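Local coordinates for protein putative ring-cleaving dioxygenase MhqO (Bacillus subtilis subsp. subtilis, PDB 3OAJ) that probably cleaves the rings of aromatic compounds as an iron-dependent extradiol dioxygenase and may contribute to their degradation, at residues G17-N22 with G45-Y50; L32-Q37 with F307-L312; E110-Q115 with V198-L203; L177-V180 with F186-Y189. All coordinates share one frame; numbering follows the deposited sequence.

Contact 1 of 4, residues G17-N22 with G45-Y50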
loop_
_atom_site.group_PDB
_atom_site.type_symbol
_atom_site.label_atom_id
_atom_site.label_comp_id
_atom_site.label_asym_id
_atom_site.label_seq_id
_atom_site.Cartn_x
_atom_site.Cartn_y
_atom_site.Cartn_z
ATOM N N GLY A 17 7.132 -8.882 9.427
ATOM C CA GLY A 17 7.366 -9.884 10.473
ATOM C C GLY A 17 6.086 -10.408 11.099
ATOM O O GLY A 17 5.061 -10.514 10.436
ATOM N N HIS A 18 6.153 -10.741 12.385
ATOM C CA HIS A 18 5.036 -11.355 13.103
ATOM C C HIS A 18 3.700 -10.635 12.882
ATOM O O HIS A 18 3.636 -9.411 13.043
ATOM C CB HIS A 18 5.356 -11.353 14.603
ATOM C CG HIS A 18 4.533 -12.307 15.412
ATOM N ND1 HIS A 18 3.173 -12.154 15.597
ATOM C CD2 HIS A 18 4.886 -13.409 16.116
ATOM C CE1 HIS A 18 2.721 -13.132 16.363
ATOM N NE2 HIS A 18 3.741 -13.903 16.697
ATOM N N PRO A 19 2.620 -11.397 12.577
ATOM C CA PRO A 19 1.309 -10.760 12.384
ATOM C C PRO A 19 0.773 -9.961 13.568
ATOM O O PRO A 19 0.073 -8.976 13.346
ATOM C CB PRO A 19 0.378 -11.931 12.027
ATOM C CG PRO A 19 1.067 -13.146 12.556
ATOM C CD PRO A 19 2.540 -12.868 12.438
ATOM N N GLN A 20 1.071 -10.358 14.808
ATOM C CA GLN A 20 0.601 -9.580 15.948
ATOM C C GLN A 20 1.303 -8.222 16.035
ATOM O O GLN A 20 0.666 -7.209 16.328
ATOM C CB GLN A 20 0.731 -10.347 17.274
ATOM C CG GLN A 20 0.100 -9.611 18.460
ATOM C CD GLN A 20 -1.415 -9.495 18.337
ATOM O OE1 GLN A 20 -2.130 -10.464 18.566
ATOM N NE2 GLN A 20 -1.901 -8.321 17.956
ATOM N N GLU A 21 2.610 -8.217 15.783
ATOM C CA GLU A 21 3.388 -6.975 15.762
ATOM C C GLU A 21 2.919 -6.044 14.641
ATOM O O GLU A 21 2.716 -4.839 14.849
ATOM C CB GLU A 21 4.875 -7.299 15.601
ATOM C CG GLU A 21 5.468 -8.032 16.781
ATOM C CD GLU A 21 6.906 -8.473 16.544
ATOM O OE1 GLU A 21 7.517 -8.054 15.527
ATOM O OE2 GLU A 21 7.425 -9.233 17.399
ATOM N N ASN A 22 2.718 -6.618 13.460
ATOM C CA ASN A 22 2.182 -5.888 12.313
ATOM C C ASN A 22 0.833 -5.262 12.663
ATOM O O ASN A 22 0.625 -4.062 12.484
ATOM C CB ASN A 22 2.062 -6.872 11.142
ATOM C CG ASN A 22 1.436 -6.262 9.899
ATOM O OD1 ASN A 22 0.416 -6.748 9.418
ATOM N ND2 ASN A 22 2.058 -5.234 9.354
ATOM N N GLY A 45 0.024 -21.286 3.648
ATOM C CA GLY A 45 0.433 -21.320 5.055
ATOM C C GLY A 45 0.921 -19.983 5.583
ATOM O O GLY A 45 1.502 -19.906 6.668
ATOM N N THR A 46 0.687 -18.924 4.816
ATOM C CA THR A 46 1.115 -17.590 5.194
ATOM C C THR A 46 -0.084 -16.667 5.077
ATOM O O THR A 46 -0.808 -16.722 4.083
ATOM C CB THR A 46 2.244 -17.073 4.267
ATOM O OG1 THR A 46 3.392 -17.922 4.393
ATOM C CG2 THR A 46 2.644 -15.631 4.622
ATOM N N TYR A 47 -0.280 -15.824 6.086
ATOM C CA TYR A 47 -1.334 -14.816 6.065
ATOM C C TYR A 47 -1.136 -13.830 4.931
ATOM O O TYR A 47 -0.017 -13.518 4.541
ATOM C CB TYR A 47 -1.308 -13.979 7.339
ATOM C CG TYR A 47 -1.965 -14.575 8.560
ATOM C CD1 TYR A 47 -3.343 -14.803 8.601
ATOM C CD2 TYR A 47 -1.214 -14.841 9.705
ATOM C CE1 TYR A 47 -3.950 -15.319 9.752
ATOM C CE2 TYR A 47 -1.803 -15.358 10.853
ATOM C CZ TYR A 47 -3.171 -15.582 10.875
ATOM O OH TYR A 47 -3.769 -16.096 12.003
ATOM N N HIS A 48 -2.252 -13.300 4.462
ATOM C CA HIS A 48 -2.255 -12.068 3.716
ATOM C C HIS A 48 -3.268 -11.188 4.415
ATOM O O HIS A 48 -4.453 -11.512 4.419
ATOM C CB HIS A 48 -2.668 -12.304 2.259
ATOM C CG HIS A 48 -2.416 -11.128 1.362
ATOM N ND1 HIS A 48 -2.842 -11.085 0.051
ATOM C CD2 HIS A 48 -1.812 -9.937 1.600
ATOM C CE1 HIS A 48 -2.478 -9.931 -0.488
ATOM N NE2 HIS A 48 -1.848 -9.221 0.428
ATOM N N LEU A 49 -2.790 -10.088 5.006
ATOM C CA LEU A 49 -3.639 -9.168 5.768
ATOM C C LEU A 49 -3.810 -7.874 4.987
ATOM O O LEU A 49 -2.847 -7.329 4.445
ATOM C CB LEU A 49 -3.023 -8.853 7.138
ATOM C CG LEU A 49 -2.653 -10.048 8.022
ATOM C CD1 LEU A 49 -2.115 -9.510 9.350
ATOM C CD2 LEU A 49 -3.851 -10.975 8.241
ATOM N N TYR A 50 -5.040 -7.371 4.958
ATOM C CA TYR A 50 -5.353 -6.104 4.292
ATOM C C TYR A 50 -5.908 -5.125 5.319
ATOM O O TYR A 50 -6.882 -5.424 6.031
ATOM C CB TYR A 50 -6.414 -6.311 3.216
ATOM C CG TYR A 50 -6.054 -7.159 2.015
ATOM C CD1 TYR A 50 -6.203 -8.546 2.036
ATOM C CD2 TYR A 50 -5.675 -6.561 0.817
ATOM C CE1 TYR A 50 -5.945 -9.325 0.903
ATOM C CE2 TYR A 50 -5.405 -7.320 -0.320
ATOM C CZ TYR A 50 -5.532 -8.704 -0.267
ATOM O OH TYR A 50 -5.291 -9.449 -1.399
#

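Contact 2 of 4, residues L32-Q37 with F307-L312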
loop_
_atom_site.group_PDB
_atom_site.type_symbol
_atom_site.label_atom_id
_atom_site.label_comp_id
_atom_site.label_asym_id
_atom_site.label_seq_id
_atom_site.Cartn_x
_atom_site.Cartn_y
_atom_site.Cartn_z
ATOM N N LEU A 32 -5.817 1.917 11.537
ATOM C CA LEU A 32 -6.420 1.369 10.315
ATOM C C LEU A 32 -7.247 0.141 10.643
ATOM O O LEU A 32 -6.993 -0.557 11.638
ATOM C CB LEU A 32 -5.358 1.030 9.261
ATOM C CG LEU A 32 -4.406 2.147 8.817
ATOM C CD1 LEU A 32 -3.504 1.649 7.704
ATOM C CD2 LEU A 32 -5.166 3.399 8.401
ATOM N N ARG A 33 -8.258 -0.104 9.816
ATOM C CA ARG A 33 -9.124 -1.252 9.989
ATOM C C ARG A 33 -8.516 -2.439 9.277
ATOM O O ARG A 33 -8.084 -2.310 8.136
ATOM C CB ARG A 33 -10.499 -0.950 9.406
ATOM C CG ARG A 33 -11.421 -2.153 9.444
ATOM C CD ARG A 33 -12.817 -1.868 8.946
ATOM N NE ARG A 33 -13.656 -3.048 9.159
ATOM C CZ ARG A 33 -14.946 -3.126 8.843
ATOM N NH1 ARG A 33 -15.566 -2.091 8.280
ATOM N NH2 ARG A 33 -15.619 -4.251 9.101
ATOM N N LEU A 34 -8.491 -3.584 9.954
ATOM C CA LEU A 34 -8.178 -4.840 9.304
ATOM C C LEU A 34 -9.427 -5.245 8.543
ATOM O O LEU A 34 -10.403 -5.687 9.146
ATOM C CB LEU A 34 -7.787 -5.920 10.327
ATOM C CG LEU A 34 -7.467 -7.302 9.729
ATOM C CD1 LEU A 34 -6.290 -7.235 8.779
ATOM C CD2 LEU A 34 -7.221 -8.346 10.811
ATOM N N VAL A 35 -9.402 -5.036 7.224
ATOM C CA VAL A 35 -10.579 -5.276 6.390
ATOM C C VAL A 35 -10.638 -6.685 5.823
ATOM O O VAL A 35 -11.688 -7.121 5.376
ATOM C CB VAL A 35 -10.748 -4.222 5.252
ATOM C CG1 VAL A 35 -10.981 -2.843 5.846
ATOM C CG2 VAL A 35 -9.557 -4.226 4.297
ATOM N N LYS A 36 -9.512 -7.403 5.827
ATOM C CA LYS A 36 -9.520 -8.793 5.340
ATOM C C LYS A 36 -8.344 -9.575 5.896
ATOM O O LYS A 36 -7.192 -9.139 5.822
ATOM C CB LYS A 36 -9.501 -8.818 3.795
ATOM C CG LYS A 36 -9.782 -10.200 3.168
ATOM C CD LYS A 36 -11.200 -10.681 3.467
ATOM C CE LYS A 36 -12.238 -9.653 3.068
ATOM N NZ LYS A 36 -13.631 -10.152 3.296
ATOM N N GLN A 37 -8.644 -10.738 6.466
ATOM C CA GLN A 37 -7.593 -11.686 6.769
ATOM C C GLN A 37 -7.814 -12.890 5.895
ATOM O O GLN A 37 -8.887 -13.516 5.894
ATOM C CB GLN A 37 -7.500 -12.071 8.248
ATOM C CG GLN A 37 -8.760 -12.520 8.876
ATOM C CD GLN A 37 -8.512 -13.090 10.250
ATOM O OE1 GLN A 37 -7.861 -14.142 10.406
ATOM N NE2 GLN A 37 -9.008 -12.392 11.266
ATOM N N PHE A 307 -3.568 -14.222 16.372
ATOM C CA PHE A 307 -3.353 -12.820 16.671
ATOM C C PHE A 307 -4.700 -12.142 16.834
ATOM O O PHE A 307 -5.715 -12.647 16.354
ATOM C CB PHE A 307 -2.482 -12.129 15.589
ATOM C CG PHE A 307 -3.207 -11.848 14.298
ATOM C CD1 PHE A 307 -3.797 -10.611 14.077
ATOM C CD2 PHE A 307 -3.278 -12.812 13.296
ATOM C CE1 PHE A 307 -4.469 -10.339 12.884
ATOM C CE2 PHE A 307 -3.948 -12.549 12.103
ATOM C CZ PHE A 307 -4.554 -11.322 11.905
ATOM N N GLU A 308 -4.716 -11.010 17.526
ATOM C CA GLU A 308 -5.951 -10.255 17.664
ATOM C C GLU A 308 -5.762 -8.777 17.369
ATOM O O GLU A 308 -4.698 -8.203 17.629
ATOM C CB GLU A 308 -6.618 -10.499 19.029
ATOM C CG GLU A 308 -6.028 -9.740 20.212
ATOM C CD GLU A 308 -6.925 -9.772 21.455
ATOM O OE1 GLU A 308 -6.598 -9.081 22.444
ATOM O OE2 GLU A 308 -7.960 -10.477 21.444
ATOM N N VAL A 309 -6.797 -8.176 16.798
ATOM C CA VAL A 309 -6.829 -6.740 16.612
ATOM C C VAL A 309 -7.199 -6.185 17.973
ATOM O O VAL A 309 -8.267 -6.500 18.506
ATOM C CB VAL A 309 -7.876 -6.349 15.555
ATOM C CG1 VAL A 309 -8.056 -4.829 15.478
ATOM C CG2 VAL A 309 -7.485 -6.921 14.188
ATOM N N ARG A 310 -6.306 -5.384 18.550
ATOM C CA ARG A 310 -6.521 -4.880 19.909
ATOM C C ARG A 310 -6.132 -3.420 20.057
ATOM O O ARG A 310 -5.184 -2.941 19.430
ATOM C CB ARG A 310 -5.771 -5.740 20.936
ATOM C CG ARG A 310 -4.287 -5.922 20.644
ATOM C CD ARG A 310 -3.644 -6.946 21.541
ATOM N NE ARG A 310 -2.222 -7.058 21.224
ATOM C CZ ARG A 310 -1.369 -7.901 21.798
ATOM N NH1 ARG A 310 -1.772 -8.741 22.748
ATOM N NH2 ARG A 310 -0.102 -7.903 21.422
ATOM N N GLU A 311 -6.887 -2.711 20.884
ATOM C CA GLU A 311 -6.525 -1.353 21.239
ATOM C C GLU A 311 -5.355 -1.393 22.213
ATOM O O GLU A 311 -5.298 -2.241 23.108
ATOM C CB GLU A 311 -7.725 -0.595 21.817
ATOM C CG GLU A 311 -8.802 -0.279 20.779
ATOM C CD GLU A 311 -9.986 0.487 21.346
ATOM O OE1 GLU A 311 -10.154 0.498 22.589
ATOM O OE2 GLU A 311 -10.761 1.069 20.551
ATOM N N LEU A 312 -4.401 -0.496 21.992
ATOM C CA LEU A 312 -3.258 -0.351 22.871
ATOM C C LEU A 312 -3.545 0.853 23.760
ATOM O O LEU A 312 -2.850 1.097 24.731
ATOM C CB LEU A 312 -1.968 -0.132 22.066
ATOM C CG LEU A 312 -1.718 -0.961 20.795
ATOM C CD1 LEU A 312 -0.513 -0.445 20.032
ATOM C CD2 LEU A 312 -1.549 -2.446 21.094
#

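Contact 3 of 4, residues E110-Q115 with V198-L203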
loop_
_atom_site.group_PDB
_atom_site.type_symbol
_atom_site.label_atom_id
_atom_site.label_comp_id
_atom_site.label_asym_id
_atom_site.label_seq_id
_atom_site.Cartn_x
_atom_site.Cartn_y
_atom_site.Cartn_z
ATOM N N GLU A 110 10.646 18.685 4.915
ATOM C CA GLU A 110 9.791 19.468 4.033
ATOM C C GLU A 110 10.175 19.191 2.599
ATOM O O GLU A 110 11.356 19.128 2.287
ATOM C CB GLU A 110 9.945 20.974 4.319
ATOM C CG GLU A 110 9.068 21.861 3.422
ATOM C CD GLU A 110 8.845 23.265 3.961
ATOM O OE1 GLU A 110 9.400 23.602 5.027
ATOM O OE2 GLU A 110 8.091 24.028 3.313
ATOM N N ARG A 111 9.176 18.999 1.742
ATOM C CA ARG A 111 9.410 19.081 0.292
ATOM C C ARG A 111 8.153 19.554 -0.413
ATOM O O ARG A 111 7.047 19.304 0.048
ATOM C CB ARG A 111 9.917 17.754 -0.291
ATOM C CG ARG A 111 8.931 16.610 -0.235
ATOM C CD ARG A 111 9.549 15.314 -0.768
ATOM N NE ARG A 111 8.545 14.263 -0.897
ATOM C CZ ARG A 111 8.112 13.481 0.089
ATOM N NH1 ARG A 111 8.593 13.566 1.333
ATOM N NH2 ARG A 111 7.185 12.581 -0.194
ATOM N N PHE A 112 8.338 20.231 -1.543
ATOM C CA PHE A 112 7.226 20.792 -2.312
ATOM C C PHE A 112 6.242 21.599 -1.454
ATOM O O PHE A 112 5.034 21.563 -1.680
ATOM C CB PHE A 112 6.496 19.696 -3.113
ATOM C CG PHE A 112 7.343 19.041 -4.183
ATOM C CD1 PHE A 112 7.490 19.627 -5.448
ATOM C CD2 PHE A 112 7.975 17.832 -3.933
ATOM C CE1 PHE A 112 8.258 19.010 -6.441
ATOM C CE2 PHE A 112 8.747 17.207 -4.906
ATOM C CZ PHE A 112 8.897 17.807 -6.171
ATOM N N GLY A 113 6.778 22.328 -0.473
ATOM C CA GLY A 113 5.982 23.213 0.377
ATOM C C GLY A 113 5.153 22.481 1.418
ATOM O O GLY A 113 4.341 23.096 2.114
ATOM N N GLU A 114 5.347 21.167 1.522
ATOM C CA GLU A 114 4.607 20.372 2.502
ATOM C C GLU A 114 5.510 19.824 3.583
ATOM O O GLU A 114 6.661 19.453 3.334
ATOM C CB GLU A 114 3.868 19.205 1.834
ATOM C CG GLU A 114 2.806 19.618 0.820
ATOM C CD GLU A 114 2.091 18.429 0.209
ATOM O OE1 GLU A 114 2.769 17.519 -0.306
ATOM O OE2 GLU A 114 0.848 18.409 0.224
ATOM N N GLN A 115 4.960 19.737 4.788
ATOM C CA GLN A 115 5.684 19.160 5.907
ATOM C C GLN A 115 5.298 17.697 6.129
ATOM O O GLN A 115 4.117 17.332 6.085
ATOM C CB GLN A 115 5.467 19.984 7.181
ATOM C CG GLN A 115 6.203 21.345 7.170
ATOM C CD GLN A 115 5.944 22.194 8.424
ATOM O OE1 GLN A 115 5.219 21.780 9.341
ATOM N NE2 GLN A 115 6.526 23.393 8.458
ATOM N N VAL A 198 -0.202 11.348 -5.039
ATOM C CA VAL A 198 1.020 12.139 -5.171
ATOM C C VAL A 198 2.233 11.204 -5.182
ATOM O O VAL A 198 2.599 10.605 -4.158
ATOM C CB VAL A 198 1.137 13.218 -4.050
ATOM C CG1 VAL A 198 2.425 14.009 -4.222
ATOM C CG2 VAL A 198 -0.079 14.165 -4.059
ATOM N N ILE A 199 2.814 11.061 -6.360
ATOM C CA ILE A 199 3.881 10.086 -6.580
ATOM C C ILE A 199 5.229 10.776 -6.801
ATOM O O ILE A 199 5.411 11.458 -7.801
ATOM C CB ILE A 199 3.530 9.155 -7.779
ATOM C CG1 ILE A 199 2.093 8.601 -7.674
ATOM C CG2 ILE A 199 4.583 8.056 -7.937
ATOM C CD1 ILE A 199 1.776 7.808 -6.367
ATOM N N ASP A 200 6.142 10.612 -5.854
ATOM C CA ASP A 200 7.471 11.189 -5.930
ATOM C C ASP A 200 8.427 10.127 -6.420
ATOM O O ASP A 200 8.310 8.953 -6.043
ATOM C CB ASP A 200 7.917 11.726 -4.568
ATOM C CG ASP A 200 7.103 12.933 -4.138
ATOM O OD1 ASP A 200 6.903 13.816 -5.000
ATOM O OD2 ASP A 200 6.647 12.988 -2.973
ATOM N N LEU A 201 9.325 10.538 -7.309
ATOM C CA LEU A 201 10.322 9.652 -7.880
ATOM C C LEU A 201 11.683 10.262 -7.581
ATOM O O LEU A 201 11.957 11.411 -7.944
ATOM C CB LEU A 201 10.089 9.492 -9.394
ATOM C CG LEU A 201 11.169 8.823 -10.249
ATOM C CD1 LEU A 201 11.386 7.358 -9.866
ATOM C CD2 LEU A 201 10.793 8.923 -11.720
ATOM N N LYS A 202 12.531 9.489 -6.909
ATOM C CA LYS A 202 13.887 9.905 -6.610
ATOM C C LYS A 202 14.712 9.866 -7.894
ATOM O O LYS A 202 14.643 8.911 -8.670
ATOM C CB LYS A 202 14.496 9.016 -5.520
ATOM C CG LYS A 202 15.800 9.570 -4.948
ATOM C CD LYS A 202 16.176 8.866 -3.654
ATOM C CE LYS A 202 17.574 9.270 -3.169
ATOM N NZ LYS A 202 17.715 10.705 -2.815
ATOM N N LEU A 203 15.478 10.923 -8.123
ATOM C CA LEU A 203 16.147 11.082 -9.410
ATOM C C LEU A 203 17.547 10.500 -9.454
ATOM O O LEU A 203 18.107 10.314 -10.539
ATOM C CB LEU A 203 16.122 12.540 -9.854
ATOM C CG LEU A 203 14.720 12.938 -10.340
ATOM C CD1 LEU A 203 14.609 14.431 -10.470
ATOM C CD2 LEU A 203 14.351 12.253 -11.651
#

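Contact 4 of 4, residues L177-V180 with F186-Y189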
loop_
_atom_site.group_PDB
_atom_site.type_symbol
_atom_site.label_atom_id
_atom_site.label_comp_id
_atom_site.label_asym_id
_atom_site.label_seq_id
_atom_site.Cartn_x
_atom_site.Cartn_y
_atom_site.Cartn_z
ATOM N N LEU A 177 -0.158 10.227 -15.497
ATOM C CA LEU A 177 0.031 11.133 -14.362
ATOM C C LEU A 177 0.559 12.483 -14.850
ATOM O O LEU A 177 1.299 12.560 -15.828
ATOM C CB LEU A 177 0.959 10.542 -13.288
ATOM C CG LEU A 177 0.389 9.412 -12.424
ATOM C CD1 LEU A 177 0.415 8.056 -13.113
ATOM C CD2 LEU A 177 1.132 9.326 -11.098
ATOM N N GLU A 178 0.152 13.545 -14.167
ATOM C CA GLU A 178 0.601 14.890 -14.505
ATOM C C GLU A 178 1.904 15.216 -13.775
ATOM O O GLU A 178 2.011 15.008 -12.566
ATOM C CB GLU A 178 -0.489 15.885 -14.107
ATOM C CG GLU A 178 -0.271 17.321 -14.555
ATOM C CD GLU A 178 -1.465 18.203 -14.217
ATOM O OE1 GLU A 178 -2.621 17.723 -14.331
ATOM O OE2 GLU A 178 -1.248 19.372 -13.834
ATOM N N ARG A 179 2.884 15.728 -14.506
ATOM C CA ARG A 179 4.107 16.235 -13.898
ATOM C C ARG A 179 3.817 17.519 -13.115
ATOM O O ARG A 179 3.317 18.513 -13.661
ATOM C CB ARG A 179 5.175 16.485 -14.969
ATOM C CG ARG A 179 6.623 16.468 -14.457
ATOM C CD ARG A 179 7.502 17.253 -15.415
ATOM N NE ARG A 179 8.604 16.462 -15.955
ATOM C CZ ARG A 179 9.882 16.844 -15.958
ATOM N NH1 ARG A 179 10.240 18.017 -15.450
ATOM N NH2 ARG A 179 10.811 16.051 -16.485
ATOM N N VAL A 180 4.139 17.485 -11.828
ATOM C CA VAL A 180 3.979 18.657 -10.963
ATOM C C VAL A 180 5.216 19.546 -11.006
ATOM O O VAL A 180 5.105 20.769 -11.172
ATOM C CB VAL A 180 3.654 18.238 -9.511
ATOM C CG1 VAL A 180 3.582 19.449 -8.584
ATOM C CG2 VAL A 180 2.354 17.428 -9.481
ATOM N N PHE A 186 13.975 15.043 -6.307
ATOM C CA PHE A 186 12.700 14.421 -6.671
ATOM C C PHE A 186 12.040 15.029 -7.892
ATOM O O PHE A 186 12.152 16.228 -8.129
ATOM C CB PHE A 186 11.704 14.526 -5.517
ATOM C CG PHE A 186 12.150 13.826 -4.265
ATOM C CD1 PHE A 186 12.147 12.429 -4.191
ATOM C CD2 PHE A 186 12.573 14.562 -3.167
ATOM C CE1 PHE A 186 12.564 11.771 -3.018
ATOM C CE2 PHE A 186 12.994 13.921 -1.998
ATOM C CZ PHE A 186 12.988 12.525 -1.924
ATOM N N VAL A 187 11.346 14.193 -8.660
ATOM C CA VAL A 187 10.304 14.684 -9.550
ATOM C C VAL A 187 8.968 14.188 -9.002
ATOM O O VAL A 187 8.860 13.043 -8.532
ATOM C CB VAL A 187 10.542 14.300 -11.043
ATOM C CG1 VAL A 187 10.598 12.790 -11.214
ATOM C CG2 VAL A 187 9.482 14.928 -11.949
ATOM N N ARG A 188 7.970 15.070 -9.031
ATOM C CA ARG A 188 6.643 14.772 -8.486
ATOM C C ARG A 188 5.604 14.661 -9.590
ATOM O O ARG A 188 5.563 15.493 -10.513
ATOM C CB ARG A 188 6.216 15.853 -7.490
ATOM C CG ARG A 188 4.783 15.700 -6.966
ATOM C CD ARG A 188 4.555 16.550 -5.726
ATOM N NE ARG A 188 5.148 15.905 -4.557
ATOM C CZ ARG A 188 4.867 16.206 -3.293
ATOM N NH1 ARG A 188 3.984 17.159 -3.022
ATOM N NH2 ARG A 188 5.461 15.533 -2.308
ATOM N N TYR A 189 4.767 13.644 -9.468
ATOM C CA TYR A 189 3.660 13.367 -10.338
ATOM C C TYR A 189 2.348 13.290 -9.570
ATOM O O TYR A 189 2.340 12.929 -8.456
ATOM C CB TYR A 189 3.923 12.046 -11.095
ATOM C CG TYR A 189 4.990 12.163 -12.141
ATOM C CD1 TYR A 189 4.698 12.728 -13.326
ATOM C CD2 TYR A 189 6.268 11.735 -11.947
ATOM C CE1 TYR A 189 5.583 12.891 -14.258
ATOM C CE2 TYR A 189 7.204 11.924 -12.950
ATOM C CZ TYR A 189 6.815 12.507 -14.093
ATOM O OH TYR A 189 7.599 12.709 -15.145
#

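Contact 1 of 4, residues G17-N22 with G45-Y50
Pro19 and Asn22, one turn apart on the helix that starts here, rest on Tyr47 and Leu49 of a strand in the same beta-alpha-beta-beta-beta module, the repeating unit of the vicinal oxygen chelate fold. Helix 19-29 covers one face of the sheet, and strand 47-52 offers alternate residues to it.

The packing is apolar. The proline ring meets the tyrosine ring obliquely, with the two side chains crossing at about a right angle: Pro19 CG lies 4.0 Å from Tyr47 CE2, and Pro19 CB also lies 4.0 Å from Tyr47 CD2. Farther along the strand, Leu49 CD1 approaches the helix, 4.4 Å from Pro19 CB. Tyr47 gains further support from outside, its OH bonding to Leu305 O and its ring meeting Phe307 edge-to-face.

No hydrogen bond crosses between the segments; the polar contacts serve to start the helix. His18 is the N-cap, and its ND1 accepts from Gln20 N at 2.9 Å and 153°, the donor lying in the imidazole plane. The first regular turn closes with Asn22 N bonded to His18 O at 3.0 Å.

The side chain of Leu49 is about 13 Å from the bound zinc ion, so this packing lies away from the metal site and joins helix 19-29 to strand 47-52.

Asn22 supplies the one polar atom the packing buries without a partner. With CG anti to the backbone N (chi1 177°), its amide slides past the leucine, leaving Asn22 OD1 against the methyl Leu49 CD1 at 3.7 Å.

Contact 2 of 4, residues L32-Q37 with F307-L312
Leu34 holds its CG anti to the backbone N (chi1 179°), and together with a chi2 of 61° this turns the CD2 methyl toward the C-terminal tail, while Phe307 takes the rotamer in which CG sits between the backbone N and the carbonyl carbon (chi1 75°) and swings its ring in to meet it. Leu34 CD2 arrives at the ring's edge, near its plane, 4.0 Å from Phe307 CE1 and 4.1 Å from Phe307 CZ. The same methyl also touches Val309 CG2 at 3.7 Å, and Leu34 CB follows at 4.0 Å from Val309 CG2. One leucine thus knits together two residues of the tail, purely by van der Waals contact and with no hydrogen bond between the segments.

Strand 33-39 is an outermost strand of its sheet, and just past Leu34 it carries a classic beta bulge, Val35 and Lys36 both facing Tyr50 of the next strand. The irregular tail after helix 297-303 runs alongside helix 19-29: Phe307 and Val309 also touch Thr23, Gln20 NE2 bonds to Glu308 O, and Arg310 forms a salt bridge with Asp24. Leu34 is therefore packed where the edge strand, the first helix and the chain's last modelled residues come together, with Phe307 reaching across to Leu49 of strand 47-52.

Contact 3 of 4, residues E110-Q115 with V198-L203
Arg111 grips Asp200 side-on in a salt bridge, spending two nitrogens on one oxygen. Arg111 NH2 stands 2.9 Å from Asp200 OD2, with an N-H...O angle of 156°; Arg111 NE makes the longer and more bent bond, 3.1 Å to Asp200 OD2. The oxygen lies in the guanidinium plane, but the carboxylate is turned steeply against it, the planes 78° apart, so that NE comes from above the carboxylate and NH2 from its anti side, both over the same face. A chi1 of 66° aims the arginine chain, and its extension from CG to NE carries the guanidinium to Asp200.

Each partner has a second ion pair. Asp200 OD1 makes its stronger bond with Arg188 NE, and Arg111 NH2 also pairs with Glu128. Glu114 OE1, a like charge 6.5 Å from Asp200 OD2, is salt-bridged to Arg188 NH1.

Packing surrounds this core. The Phe112 ring is nearly parallel to the carboxylate and slides past it, Phe112 CE2 lying 3.9 Å from Asp200 OD1. Tyr116 and Phe186 make cation-pi contacts with Arg111. A type I' turn from Arg111 to Glu114 presents both Arg111 and Phe112; Arg111 N to Glu114 O, at 3.0 Å, is one of the two backbone bonds that close it.

The hairpin of the first VOC range and strand 198-202 of the second belong to one strongly curved sheet, and the bridge spans its concave side. Acids and arginines interleave in this buried cluster, which probably keeps Asp200 ionised and lets the charges neutralise one another.

Contact 4 of 4, residues L177-V180 with F186-Y189
Val180 N donates to Arg188 O at 2.8 Å, a nearly straight backbone bond (161°) in the hairpin of strands 178-183 and 186-190. Next to it stands an antiparallel non-hydrogen-bonded pair, Arg179 with Tyr189, whose CA atoms are 4.6 Å apart. A CA-H...O contact adds to the backbone pairing: Tyr189 CA approaches Glu178 O to 3.2 Å. The short segments 178-180 and 186-189 run at 134° to each other.

Tyr189 gives the largest share of the contact of any residue. With CG beside the backbone N (chi1 -72°), its ring lies back over the neighbouring strand, where Arg179 CB is 3.7 Å from Tyr189 CE1. The arginine runs on along the ring toward the hydroxyl, its guanidinium almost perpendicular to the aromatic plane, with Val187 CG2 over one guanidinium face. At the near end Leu177 CD2 packs on Tyr189 CB at 3.9 Å. Val180 and Arg188 lie side by side on the other face of the hairpin, Val180 CB 3.8 Å from Arg188 CG.

Strand 178-183 is an outermost strand of its sheet and strand 186-190 separates it from strand 198-202. The Tyr189 face is covered by helix 164-174: the ring touches Ala168 and Leu171, and its OH bonds to Glu172. Arg188 leaves the opposite face toward Phe112, which its side chain touches, and Tyr116, whose OH bonds to Arg188 NH2.

How the contacts relate
From the N terminus, contact 1 closes the first loop, joining the opening helix to strand 47-52. Contact 2 starts inside that loop, at strand 33-39, and finishes with the last modelled residues, so the two cross; they also touch. Contact 3 is nested within the long loop of contact 2 and links the first VOC range to the second. Contact 4, the tightest loop, a hairpin, is nested inside contact 3, and the two touch through Arg188 and Asp200. Contacts 1 and 2 thus each reach one eight-stranded sheet, while 3 and 4 lie in the other, on opposite sides of the chain's centre, with centres of contacts 1 and 3 about 30 Å apart.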